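Local coordinates for protein Exo beta-1,2-glucooligosaccharide sophorohydrolase (non-reducing end) (Parabacteroides distasonis ATCC 8503, PDB 5Z06) that hydrolyses linear beta-1,2-glucan and beta-1,2-glucooligosaccharides of four or more units as an exo-acting enzyme, releasing sophorose from the non-reducing end, at residues A[39-43]-A[53-57]; A[99-105]-A[117-121]; A[566-570]-A[602-607]. One frame throughout, in Å; residues are numbered along the deposited sequence.

Interaction 1: residues A[39-43]-A[53-57]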
ATOM      1  N   HIS A  39     -23.825  -6.498  -0.511  1.00 27.67           N
ATOM      2  CA  HIS A  39     -23.013  -5.707   0.386  1.00 28.05           C
ATOM      3  C   HIS A  39     -23.972  -4.711   0.996  1.00 28.15           C
ATOM      4  O   HIS A  39     -24.993  -4.356   0.389  1.00 27.41           O
ATOM      5  CB  HIS A  39     -21.910  -4.950  -0.343  1.00 28.67           C
ATOM      6  CG  HIS A  39     -20.896  -5.828  -1.014  1.00 30.25           C
ATOM      7  ND1 HIS A  39     -20.079  -6.697  -0.323  1.00 30.40           N
ATOM      8  CD2 HIS A  39     -20.543  -5.941  -2.316  1.00 31.14           C
ATOM      9  CE1 HIS A  39     -19.289  -7.328  -1.175  1.00 29.78           C
ATOM     10  NE2 HIS A  39     -19.549  -6.886  -2.389  1.00 29.27           N
ATOM     11  N   LEU A  40     -23.621  -4.262   2.188  1.00 27.58           N
ATOM     12  CA  LEU A  40     -24.371  -3.269   2.894  1.00 29.10           C
ATOM     13  C   LEU A  40     -24.199  -1.945   2.219  1.00 29.71           C
ATOM     14  O   LEU A  40     -23.119  -1.671   1.711  1.00 30.35           O
ATOM     15  CB  LEU A  40     -23.899  -3.147   4.334  1.00 28.48           C
ATOM     16  CG  LEU A  40     -24.400  -4.255   5.230  1.00 29.00           C
ATOM     17  CD1 LEU A  40     -23.773  -4.105   6.604  1.00 28.57           C
ATOM     18  CD2 LEU A  40     -25.920  -4.208   5.343  1.00 29.80           C
ATOM     19  N   PRO A  41     -25.257  -1.117   2.208  1.00 29.35           N
ATOM     20  CA  PRO A  41     -25.079   0.222   1.678  1.00 28.52           C
ATOM     21  C   PRO A  41     -24.262   1.072   2.604  1.00 27.34           C
ATOM     22  O   PRO A  41     -24.241   0.848   3.811  1.00 29.48           O
ATOM     23  CB  PRO A  41     -26.510   0.762   1.558  1.00 29.40           C
ATOM     24  CG  PRO A  41     -27.378  -0.434   1.590  1.00 30.50           C
ATOM     25  CD  PRO A  41     -26.667  -1.404   2.484  1.00 30.20           C
ATOM     26  N   VAL A  42     -23.580   2.042   2.032  1.00 27.94           N
ATOM     27  CA  VAL A  42     -22.831   2.999   2.800  1.00 27.99           C
ATOM     28  C   VAL A  42     -23.670   4.251   2.810  1.00 27.86           C
ATOM     29  O   VAL A  42     -23.941   4.829   1.760  1.00 29.13           O
ATOM     30  CB  VAL A  42     -21.478   3.292   2.154  1.00 28.98           C
ATOM     31  CG1 VAL A  42     -20.782   4.446   2.857  1.00 29.53           C
ATOM     32  CG2 VAL A  42     -20.608   2.053   2.226  1.00 30.78           C
ATOM     33  N   ALA A  43     -24.053   4.684   3.994  1.00 27.06           N
ATOM     34  CA  ALA A  43     -24.764   5.934   4.139  1.00 27.38           C
ATOM     35  C   ALA A  43     -23.735   7.039   4.297  1.00 28.78           C
ATOM     36  O   ALA A  43     -22.971   7.053   5.283  1.00 25.92           O
ATOM     37  CB  ALA A  43     -25.663   5.886   5.348  1.00 26.81           C
ATOM     38  N   SER A  53     -21.357   5.778   7.322  1.00 29.78           N
ATOM     39  CA  SER A  53     -21.724   4.677   8.167  1.00 28.74           C
ATOM     40  C   SER A  53     -22.332   3.623   7.282  1.00 29.23           C
ATOM     41  O   SER A  53     -22.534   3.849   6.085  1.00 30.70           O
ATOM     42  CB  SER A  53     -22.734   5.151   9.200  1.00 28.95           C
ATOM     43  OG  SER A  53     -23.901   5.638   8.567  1.00 28.00           O
ATOM     44  N   LEU A  54     -22.623   2.480   7.880  1.00 27.93           N
ATOM     45  CA  LEU A  54     -23.267   1.402   7.189  1.00 29.28           C
ATOM     46  C   LEU A  54     -24.753   1.474   7.431  1.00 30.39           C
ATOM     47  O   LEU A  54     -25.208   1.693   8.566  1.00 29.08           O
ATOM     48  CB  LEU A  54     -22.718   0.062   7.659  1.00 28.48           C
ATOM     49  CG  LEU A  54     -21.253  -0.179   7.308  1.00 27.69           C
ATOM     50  CD1 LEU A  54     -20.794  -1.472   7.939  1.00 29.17           C
ATOM     51  CD2 LEU A  54     -21.090  -0.281   5.809  1.00 28.15           C
ATOM     52  N   GLU A  55     -25.503   1.282   6.352  1.00 31.28           N
ATOM     53  CA  GLU A  55     -26.937   1.332   6.408  1.00 32.10           C
ATOM     54  C   GLU A  55     -27.431  -0.073   6.581  1.00 32.40           C
ATOM     55  O   GLU A  55     -27.106  -0.956   5.804  1.00 28.58           O
ATOM     56  CB  GLU A  55     -27.528   1.922   5.133  1.00 32.50           C
ATOM     57  CG  GLU A  55     -28.992   2.297   5.306  1.00 32.67           C
ATOM     58  CD  GLU A  55     -29.728   2.488   4.004  1.00 32.70           C
ATOM     59  OE1 GLU A  55     -29.072   2.760   2.985  1.00 30.42           O
ATOM     60  OE2 GLU A  55     -30.974   2.345   4.000  1.00 34.11           O
ATOM     61  N   LEU A  56     -28.239  -0.267   7.608  1.00 33.35           N
ATOM     62  CA  LEU A  56     -28.839  -1.548   7.841  1.00 35.27           C
ATOM     63  C   LEU A  56     -30.351  -1.355   7.743  1.00 33.06           C
ATOM     64  O   LEU A  56     -31.010  -1.002   8.724  1.00 33.82           O
ATOM     65  CB  LEU A  56     -28.388  -2.093   9.202  1.00 35.84           C
ATOM     66  CG  LEU A  56     -28.703  -3.573   9.376  1.00 38.65           C
ATOM     67  CD1 LEU A  56     -27.667  -4.418   8.656  1.00 40.53           C
ATOM     68  CD2 LEU A  56     -28.761  -3.958  10.849  1.00 40.16           C
ATOM     69  N   THR A  57     -30.881  -1.544   6.539  1.00 32.28           N
ATOM     70  CA  THR A  57     -32.314  -1.366   6.285  1.00 31.94           C
ATOM     71  C   THR A  57     -32.867  -2.728   5.982  1.00 32.25           C
ATOM     72  O   THR A  57     -32.404  -3.413   5.061  1.00 33.71           O
ATOM     73  CB  THR A  57     -32.597  -0.350   5.176  1.00 31.29           C
ATOM     74  OG1 THR A  57     -32.262   0.946   5.671  1.00 29.90           O
ATOM     75  CG2 THR A  57     -34.072  -0.347   4.747  1.00 31.54           C
TER

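Interaction 2: residues A[99-105]-A[117-121]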
ATOM      1  N   ALA A  99     -37.806  -1.773  20.273  1.00 48.21           N
ATOM      2  CA  ALA A  99     -36.449  -2.273  20.547  1.00 47.11           C
ATOM      3  C   ALA A  99     -36.235  -3.765  20.218  1.00 45.40           C
ATOM      4  O   ALA A  99     -35.165  -4.151  19.776  1.00 45.36           O
ATOM      5  CB  ALA A  99     -36.072  -1.994  22.000  1.00 48.09           C
ATOM      6  N   ALA A 100     -37.246  -4.600  20.421  1.00 41.99           N
ATOM      7  CA  ALA A 100     -37.147  -6.031  20.080  1.00 43.56           C
ATOM      8  C   ALA A 100     -36.996  -6.333  18.576  1.00 40.38           C
ATOM      9  O   ALA A 100     -36.599  -7.433  18.211  1.00 37.92           O
ATOM     10  CB  ALA A 100     -38.357  -6.781  20.629  1.00 43.62           C
ATOM     11  N   ALA A 101     -37.371  -5.383  17.719  1.00 42.06           N
ATOM     12  CA  ALA A 101     -37.263  -5.538  16.261  1.00 42.49           C
ATOM     13  C   ALA A 101     -35.834  -5.270  15.770  1.00 42.30           C
ATOM     14  O   ALA A 101     -35.482  -5.658  14.650  1.00 41.45           O
ATOM     15  CB  ALA A 101     -38.235  -4.608  15.557  1.00 43.96           C
ATOM     16  N   LEU A 102     -35.033  -4.617  16.620  1.00 41.01           N
ATOM     17  CA  LEU A 102     -33.593  -4.461  16.411  1.00 39.89           C
ATOM     18  C   LEU A 102     -32.931  -5.803  16.194  1.00 38.86           C
ATOM     19  O   LEU A 102     -33.473  -6.833  16.625  1.00 38.56           O
ATOM     20  CB  LEU A 102     -32.909  -3.789  17.593  1.00 41.05           C
ATOM     21  CG  LEU A 102     -33.221  -2.330  17.877  1.00 41.52           C
ATOM     22  CD1 LEU A 102     -32.646  -1.989  19.239  1.00 42.14           C
ATOM     23  CD2 LEU A 102     -32.629  -1.442  16.792  1.00 45.12           C
ATOM     24  N   PRO A 103     -31.755  -5.798  15.533  1.00 36.30           N
ATOM     25  CA  PRO A 103     -31.161  -7.075  15.168  1.00 35.02           C
ATOM     26  C   PRO A 103     -30.599  -7.870  16.344  1.00 33.54           C
ATOM     27  O   PRO A 103     -30.307  -7.324  17.400  1.00 32.18           O
ATOM     28  CB  PRO A 103     -30.045  -6.674  14.197  1.00 35.74           C
ATOM     29  CG  PRO A 103     -30.372  -5.287  13.765  1.00 34.80           C
ATOM     30  CD  PRO A 103     -31.005  -4.671  14.950  1.00 35.16           C
ATOM     31  N   ASN A 104     -30.506  -9.171  16.153  1.00 33.44           N
ATOM     32  CA  ASN A 104     -29.634  -9.986  16.961  1.00 37.12           C
ATOM     33  C   ASN A 104     -28.235  -9.888  16.361  1.00 37.33           C
ATOM     34  O   ASN A 104     -28.063  -9.684  15.157  1.00 34.28           O
ATOM     35  CB  ASN A 104     -30.091 -11.444  17.004  1.00 41.23           C
ATOM     36  CG  ASN A 104     -31.446 -11.622  17.688  1.00 44.53           C
ATOM     37  OD1 ASN A 104     -31.895 -10.772  18.463  1.00 46.07           O
ATOM     38  ND2 ASN A 104     -32.105 -12.727  17.386  1.00 43.84           N
ATOM     39  N   ILE A 105     -27.245 -10.038  17.225  1.00 37.00           N
ATOM     40  CA  ILE A 105     -25.878  -9.769  16.879  1.00 37.42           C
ATOM     41  C   ILE A 105     -25.000 -10.853  17.460  1.00 37.32           C
ATOM     42  O   ILE A 105     -25.209 -11.288  18.583  1.00 39.68           O
ATOM     43  CB  ILE A 105     -25.427  -8.361  17.335  1.00 36.74           C
ATOM     44  CG1 ILE A 105     -23.948  -8.143  17.031  1.00 37.26           C
ATOM     45  CG2 ILE A 105     -25.696  -8.126  18.812  1.00 37.36           C
ATOM     46  CD1 ILE A 105     -23.577  -6.672  17.051  1.00 39.28           C
ATOM     47  N   TYR A 117     -25.957 -15.463  19.502  1.00 42.93           N
ATOM     48  CA  TYR A 117     -26.543 -14.175  19.171  1.00 43.44           C
ATOM     49  C   TYR A 117     -27.123 -13.508  20.408  1.00 44.29           C
ATOM     50  O   TYR A 117     -27.776 -14.142  21.223  1.00 41.14           O
ATOM     51  CB  TYR A 117     -27.652 -14.331  18.128  1.00 44.30           C
ATOM     52  CG  TYR A 117     -27.129 -14.477  16.729  1.00 46.34           C
ATOM     53  CD1 TYR A 117     -26.770 -15.733  16.237  1.00 45.88           C
ATOM     54  CD2 TYR A 117     -26.979 -13.354  15.889  1.00 45.37           C
ATOM     55  CE1 TYR A 117     -26.279 -15.881  14.952  1.00 45.18           C
ATOM     56  CE2 TYR A 117     -26.491 -13.489  14.596  1.00 44.01           C
ATOM     57  CZ  TYR A 117     -26.133 -14.761  14.138  1.00 45.91           C
ATOM     58  OH  TYR A 117     -25.653 -14.954  12.871  1.00 40.41           O
ATOM     59  N   LEU A 118     -26.893 -12.208  20.514  1.00 44.36           N
ATOM     60  CA  LEU A 118     -27.422 -11.403  21.576  1.00 44.09           C
ATOM     61  C   LEU A 118     -28.409 -10.443  20.956  1.00 47.27           C
ATOM     62  O   LEU A 118     -28.232 -10.044  19.815  1.00 49.41           O
ATOM     63  CB  LEU A 118     -26.298 -10.622  22.234  1.00 44.47           C
ATOM     64  CG  LEU A 118     -25.179 -11.472  22.830  1.00 44.56           C
ATOM     65  CD1 LEU A 118     -24.020 -10.563  23.195  1.00 42.43           C
ATOM     66  CD2 LEU A 118     -25.694 -12.252  24.041  1.00 44.90           C
ATOM     67  N   ASN A 119     -29.441 -10.079  21.716  1.00 46.44           N
ATOM     68  CA  ASN A 119     -30.407  -9.090  21.293  1.00 46.22           C
ATOM     69  C   ASN A 119     -29.725  -7.756  21.467  1.00 45.41           C
ATOM     70  O   ASN A 119     -29.215  -7.445  22.541  1.00 43.40           O
ATOM     71  CB  ASN A 119     -31.683  -9.120  22.152  1.00 48.37           C
ATOM     72  CG  ASN A 119     -32.324 -10.494  22.222  1.00 48.17           C
ATOM     73  OD1 ASN A 119     -32.562 -11.022  23.309  1.00 55.06           O
ATOM     74  ND2 ASN A 119     -32.598 -11.079  21.077  1.00 45.15           N
ATOM     75  N   LEU A 120     -29.730  -6.956  20.413  1.00 48.52           N
ATOM     76  CA  LEU A 120     -29.050  -5.676  20.441  1.00 48.47           C
ATOM     77  C   LEU A 120     -29.719  -4.670  21.375  1.00 47.78           C
ATOM     78  O   LEU A 120     -29.053  -3.746  21.863  1.00 45.30           O
ATOM     79  CB  LEU A 120     -28.916  -5.114  19.017  1.00 49.66           C
ATOM     80  CG  LEU A 120     -28.082  -3.845  18.798  1.00 50.77           C
ATOM     81  CD1 LEU A 120     -26.690  -3.968  19.396  1.00 51.04           C
ATOM     82  CD2 LEU A 120     -27.987  -3.531  17.312  1.00 52.08           C
ATOM     83  N   ARG A 121     -31.021  -4.864  21.625  1.00 49.90           N
ATOM     84  CA  ARG A 121     -31.810  -4.054  22.572  1.00 50.19           C
ATOM     85  C   ARG A 121     -31.221  -4.009  23.984  1.00 48.90           C
ATOM     86  O   ARG A 121     -31.322  -2.991  24.680  1.00 46.58           O
ATOM     87  CB  ARG A 121     -33.254  -4.582  22.660  1.00 53.50           C
ATOM     88  CG  ARG A 121     -33.429  -5.893  23.439  1.00 55.74           C
ATOM     89  CD  ARG A 121     -34.881  -6.327  23.551  1.00 57.00           C
ATOM     90  NE  ARG A 121     -35.695  -5.257  24.126  1.00 59.60           N
ATOM     91  CZ  ARG A 121     -37.007  -5.329  24.340  1.00 61.21           C
ATOM     92  NH1 ARG A 121     -37.691  -6.438  24.064  1.00 61.12           N
ATOM     93  NH2 ARG A 121     -37.633  -4.278  24.855  1.00 62.98           N
TER
HETATM   94  O   HOH W   1     -32.732  -6.569  19.840  1.00 42.07           O

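Interaction 3: residues A[566-570]-A[602-607]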
ATOM      1  N   ILE A 566       1.657  -3.109 -24.063  1.00 26.62           N
ATOM      2  CA  ILE A 566       0.894  -4.338 -24.100  1.00 26.06           C
ATOM      3  C   ILE A 566      -0.111  -4.317 -22.978  1.00 28.12           C
ATOM      4  O   ILE A 566      -1.269  -4.656 -23.154  1.00 26.36           O
ATOM      5  CB  ILE A 566       1.822  -5.571 -23.942  1.00 25.70           C
ATOM      6  CG1 ILE A 566       2.510  -5.919 -25.278  1.00 26.22           C
ATOM      7  CG2 ILE A 566       1.069  -6.794 -23.450  1.00 24.02           C
ATOM      8  CD1 ILE A 566       3.747  -6.783 -25.150  1.00 24.90           C
ATOM      9  N   ASN A 567       0.376  -3.950 -21.801  1.00 28.86           N
ATOM     10  CA  ASN A 567      -0.453  -3.857 -20.635  1.00 27.27           C
ATOM     11  C   ASN A 567      -1.582  -2.833 -20.873  1.00 28.19           C
ATOM     12  O   ASN A 567      -2.769  -3.153 -20.684  1.00 29.97           O
ATOM     13  CB  ASN A 567       0.429  -3.543 -19.398  1.00 26.40           C
ATOM     14  CG  ASN A 567      -0.305  -3.735 -18.096  1.00 25.21           C
ATOM     15  OD1 ASN A 567      -1.388  -3.172 -17.917  1.00 23.43           O
ATOM     16  ND2 ASN A 567       0.292  -4.488 -17.165  1.00 23.00           N
ATOM     17  N   GLN A 568      -1.237  -1.641 -21.337  1.00 26.30           N
ATOM     18  CA  GLN A 568      -2.260  -0.661 -21.641  1.00 28.03           C
ATOM     19  C   GLN A 568      -3.258  -1.202 -22.654  1.00 27.99           C
ATOM     20  O   GLN A 568      -4.472  -0.981 -22.512  1.00 26.88           O
ATOM     21  CB  GLN A 568      -1.689   0.655 -22.165  1.00 28.51           C
ATOM     22  CG  GLN A 568      -2.755   1.737 -22.281  1.00 28.70           C
ATOM     23  CD  GLN A 568      -2.333   2.929 -23.094  1.00 29.31           C
ATOM     24  OE1 GLN A 568      -1.598   2.798 -24.044  1.00 28.22           O
ATOM     25  NE2 GLN A 568      -2.853   4.101 -22.750  1.00 30.16           N
ATOM     26  N   ARG A 569      -2.766  -1.887 -23.676  1.00 26.68           N
ATOM     27  CA  ARG A 569      -3.670  -2.343 -24.748  1.00 28.92           C
ATOM     28  C   ARG A 569      -4.595  -3.444 -24.322  1.00 27.72           C
ATOM     29  O   ARG A 569      -5.727  -3.513 -24.793  1.00 27.69           O
ATOM     30  CB  ARG A 569      -2.910  -2.747 -25.990  1.00 29.76           C
ATOM     31  CG  ARG A 569      -2.350  -1.513 -26.653  1.00 29.48           C
ATOM     32  CD  ARG A 569      -1.279  -1.884 -27.621  1.00 29.58           C
ATOM     33  NE  ARG A 569      -0.667  -0.682 -28.164  1.00 30.79           N
ATOM     34  CZ  ARG A 569       0.152  -0.677 -29.207  1.00 29.49           C
ATOM     35  NH1 ARG A 569       0.425  -1.813 -29.841  1.00 28.45           N
ATOM     36  NH2 ARG A 569       0.678   0.466 -29.629  1.00 27.05           N
ATOM     37  N   TYR A 570      -4.103  -4.300 -23.443  1.00 27.11           N
ATOM     38  CA  TYR A 570      -4.934  -5.287 -22.785  1.00 27.52           C
ATOM     39  C   TYR A 570      -6.057  -4.586 -22.022  1.00 27.08           C
ATOM     40  O   TYR A 570      -7.206  -5.039 -22.003  1.00 25.45           O
ATOM     41  CB  TYR A 570      -4.104  -6.103 -21.809  1.00 26.50           C
ATOM     42  CG  TYR A 570      -4.955  -6.926 -20.893  1.00 29.49           C
ATOM     43  CD1 TYR A 570      -5.452  -6.391 -19.702  1.00 28.63           C
ATOM     44  CD2 TYR A 570      -5.319  -8.245 -21.230  1.00 30.16           C
ATOM     45  CE1 TYR A 570      -6.260  -7.137 -18.865  1.00 30.14           C
ATOM     46  CE2 TYR A 570      -6.119  -9.004 -20.381  1.00 30.87           C
ATOM     47  CZ  TYR A 570      -6.584  -8.454 -19.193  1.00 30.65           C
ATOM     48  OH  TYR A 570      -7.400  -9.199 -18.354  1.00 30.98           O
ATOM     49  N   PRO A 602      -1.619  -8.340 -17.496  1.00 29.54           N
ATOM     50  CA  PRO A 602      -2.592  -8.196 -18.580  1.00 29.10           C
ATOM     51  C   PRO A 602      -2.860  -9.561 -19.230  1.00 29.91           C
ATOM     52  O   PRO A 602      -2.519  -9.807 -20.397  1.00 30.56           O
ATOM     53  CB  PRO A 602      -1.909  -7.203 -19.535  1.00 29.06           C
ATOM     54  CG  PRO A 602      -0.449  -7.441 -19.346  1.00 29.48           C
ATOM     55  CD  PRO A 602      -0.274  -7.863 -17.903  1.00 28.61           C
ATOM     56  N   MET A 603      -3.478 -10.428 -18.443  1.00 31.20           N
ATOM     57  CA  MET A 603      -3.851 -11.777 -18.836  1.00 30.99           C
ATOM     58  C   MET A 603      -5.121 -12.100 -18.050  1.00 30.03           C
ATOM     59  O   MET A 603      -5.158 -11.811 -16.843  1.00 27.46           O
ATOM     60  CB  MET A 603      -2.746 -12.756 -18.428  1.00 31.30           C
ATOM     61  CG  MET A 603      -1.446 -12.619 -19.215  1.00 31.36           C
ATOM     62  SD  MET A 603      -1.639 -13.040 -20.960  1.00 32.69           S
ATOM     63  CE  MET A 603      -1.753 -14.827 -20.816  1.00 31.43           C
ATOM     64  N   PRO A 604      -6.144 -12.714 -18.700  1.00 29.82           N
ATOM     65  CA  PRO A 604      -7.418 -13.021 -18.003  1.00 29.83           C
ATOM     66  C   PRO A 604      -7.283 -13.655 -16.638  1.00 27.73           C
ATOM     67  O   PRO A 604      -7.986 -13.277 -15.715  1.00 27.35           O
ATOM     68  CB  PRO A 604      -8.114 -13.989 -18.956  1.00 29.83           C
ATOM     69  CG  PRO A 604      -7.652 -13.542 -20.322  1.00 29.66           C
ATOM     70  CD  PRO A 604      -6.260 -12.973 -20.152  1.00 29.85           C
ATOM     71  N   HIS A 605      -6.364 -14.597 -16.515  1.00 27.84           N
ATOM     72  CA  HIS A 605      -6.192 -15.359 -15.267  1.00 27.89           C
ATOM     73  C   HIS A 605      -5.446 -14.585 -14.166  1.00 27.44           C
ATOM     74  O   HIS A 605      -5.288 -15.089 -13.049  1.00 30.35           O
ATOM     75  CB  HIS A 605      -5.490 -16.680 -15.553  1.00 27.33           C
ATOM     76  CG  HIS A 605      -4.015 -16.545 -15.779  1.00 27.46           C
ATOM     77  ND1 HIS A 605      -3.489 -15.839 -16.834  1.00 26.08           N
ATOM     78  CD2 HIS A 605      -2.958 -17.006 -15.065  1.00 26.42           C
ATOM     79  CE1 HIS A 605      -2.171 -15.891 -16.779  1.00 26.80           C
ATOM     80  NE2 HIS A 605      -1.821 -16.575 -15.701  1.00 24.68           N
ATOM     81  N   ARG A 606      -4.975 -13.383 -14.481  1.00 26.88           N
ATOM     82  CA  ARG A 606      -4.310 -12.535 -13.530  1.00 26.32           C
ATOM     83  C   ARG A 606      -4.943 -11.154 -13.616  1.00 26.86           C
ATOM     84  O   ARG A 606      -4.274 -10.135 -13.429  1.00 25.20           O
ATOM     85  CB  ARG A 606      -2.809 -12.499 -13.845  1.00 26.58           C
ATOM     86  CG  ARG A 606      -2.118 -13.841 -13.654  1.00 27.29           C
ATOM     87  CD  ARG A 606      -1.749 -14.111 -12.194  1.00 28.47           C
ATOM     88  NE  ARG A 606      -1.237 -15.472 -12.031  1.00 29.00           N
ATOM     89  CZ  ARG A 606      -1.970 -16.550 -11.747  1.00 30.48           C
ATOM     90  NH1 ARG A 606      -3.278 -16.462 -11.512  1.00 29.43           N
ATOM     91  NH2 ARG A 606      -1.370 -17.732 -11.647  1.00 31.44           N
ATOM     92  N   ASP A 607      -6.247 -11.119 -13.888  1.00 27.73           N
ATOM     93  CA  ASP A 607      -6.988  -9.854 -13.888  1.00 26.75           C
ATOM     94  C   ASP A 607      -8.369 -10.097 -13.303  1.00 27.39           C
ATOM     95  O   ASP A 607      -9.090 -10.968 -13.765  1.00 26.49           O
ATOM     96  CB  ASP A 607      -7.102  -9.345 -15.306  1.00 25.65           C
ATOM     97  CG  ASP A 607      -7.748  -7.999 -15.394  1.00 25.87           C
ATOM     98  OD1 ASP A 607      -7.744  -7.265 -14.391  1.00 24.83           O
ATOM     99  OD2 ASP A 607      -8.251  -7.665 -16.487  1.00 28.70           O
TER

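Interaction 1: residues A[39-43]-A[53-57]
An antiparallel beta hairpin of the N-terminal half of the chain, next to the calcium site, brings strand 42-43 against the start of strand 53-59: Ala43 and Ser53 form a hydrogen-bonded pair, Val42 and Leu54 a non-hydrogen-bonded one. In the first pair Ala43 N reaches Ser53 O at 2.7 Å and Ser53 N reaches Ala43 O at 2.9 Å. Glu55 N also gives an almost straight bond to Pro41 O (2.9 Å, 177° at the hydrogen); Pro41, whose ring nitrogen has no hydrogen to offer, serves here through its carbonyl alone. The Pro41 ring crosses the Glu55 side chain obliquely: Pro41 CB lies 3.5 Å from Glu55 OE1, while Pro41 CD lies 3.4 Å from Glu55 O. With CG anti to the backbone N (chi1 -166°) and the chain extended beyond it, Glu55 carries its carboxylate past the proline; Thr57 OG1 donates to Glu55 OE2 on the anti side (2.5 Å), and Lys34 forms a salt bridge with OE1. Leu40 makes most of the apolar contact, its CD2 branch meeting Leu56 CD1 at 3.8 Å while its CD1 branch meets Leu54 CD1, those two side chains crossing at about a right angle. Ser53 OG is bonded to Val46 O within the hairpin loop, and its side chain touches Asp175, a calcium ligand. Strand 169-180 pairs with strand 53-59 through Leu54 and Leu56, and strand 65-71 packs on Leu40, Leu54 and Leu56.

Interaction 2: residues A[99-105]-A[117-121]
Ile105 and Leu118 are the hydrogen-bonded pair of a beta hairpin, strands 104-109 and 118-119, at one edge of a five-stranded antiparallel sheet. Backbone bonds set the register: Ile105 N to Leu118 O at 2.8 Å and Leu118 N to Ile105 O at 2.7 Å; Leu120 N then donates to Pro103 O. Beyond the strands a water accepts from Arg121 N (3.0 Å) and donates weakly to Ala99 O and Leu102 O, bridging residues 99-102 to the 3-10 segment at Arg121.

The side-chain polar contact is between Asn104 and Asn119, lying side by side and pointing the same way. Asn119 ND2 donates to Asn104 OD1 at 2.7 Å, with the acceptor near the plane of the Asn119 amide but the donor 42° out of the Asn104 carbonyl plane; the amides are turned 53° apart. A leucine in place of Asn104 would probably leave Asn119 ND2 without this acceptor and its amide freer to turn.

Among the flat groups, the Tyr117 ring presents its edge to Asn104 C and Ile105 N, with CD2 3.6 Å from Ile105 N. Arg121, whose CG stands between its backbone N and carbonyl carbon (chi1 74°), bends at chi3 and lays one guanidinium face over Ala100 N, NH1 coming 3.5 Å from Ala100 CB.

Apolar contacts complete the pairing: Leu120 CD2 lies alongside Pro103 CD at 4.0 Å, and Ile105 CG2 meets Leu118 CB and Leu120 CD1. Ile105 and Leu120 also reach Met89 of strand 86-93.

The chemistry is thus divided: amides and a guanidinium on the more exposed side, aliphatic groups toward the neighbouring sheet, and main-chain bonds between them fixing the pairing.

Interaction 3: residues A[566-570]-A[602-607]
One face of the Tyr570 ring lies on the backbone of Pro602 and Met603: Pro602 CA sits over the ring centre, 3.5 Å above the plane, and Met603 N lies at a similar height toward the rim. At the edge, in the ring plane, is Asp607 OD2; Pro604 CD also approaches the edge, 4.0 Å from Tyr570 CE2. With CG anti to the backbone N (chi1 168°), Tyr570 reaches from helix 556-573 across the loop. Its OH donates to Asp607 OD2 at 2.6 Å, meeting the carboxylate on its anti side, with ring and carboxylate planes 64° apart. Gln575 is a second partner of the hydroxyl, and Tyr581 OH bonds Asp607 OD1. Pro602 is wedged between two helix side chains: its CB lies 3.3 Å from Tyr570 CB, and its CD lies 3.5 Å from Asn567 ND2, which is itself bonded to Leu588 O.

Within the glycoamylase-like region, a loop is thus seated on a helix by proline-aromatic packing at one end and a buried phenol-carboxylate bond at the other. With Tyr570 at OD2 and Tyr581 at OD1, both carboxylate oxygens are gripped and the rotation of Asp607 is fixed.

Overall arrangement
Interactions 1 and 2 are both antiparallel beta hairpins on the same side of the chain's centre, in neighbouring sheets; their centres are about 17 Å apart and they touch where Leu56 CD2 packs on Pro103 CG at 3.6 Å. The first is largely buried, with leucines and a proline beside a paired carboxylate; the second is only partly buried and carries asparagines, an arginine and a bridging water. Interaction 3 stands apart, its centre about 33 Å from that of interaction 1 and about 47 Å from that of interaction 2. It joins helix 556-573 to a loop, relying on ring packing and a buried side-chain bond where the hairpins use backbone ladders.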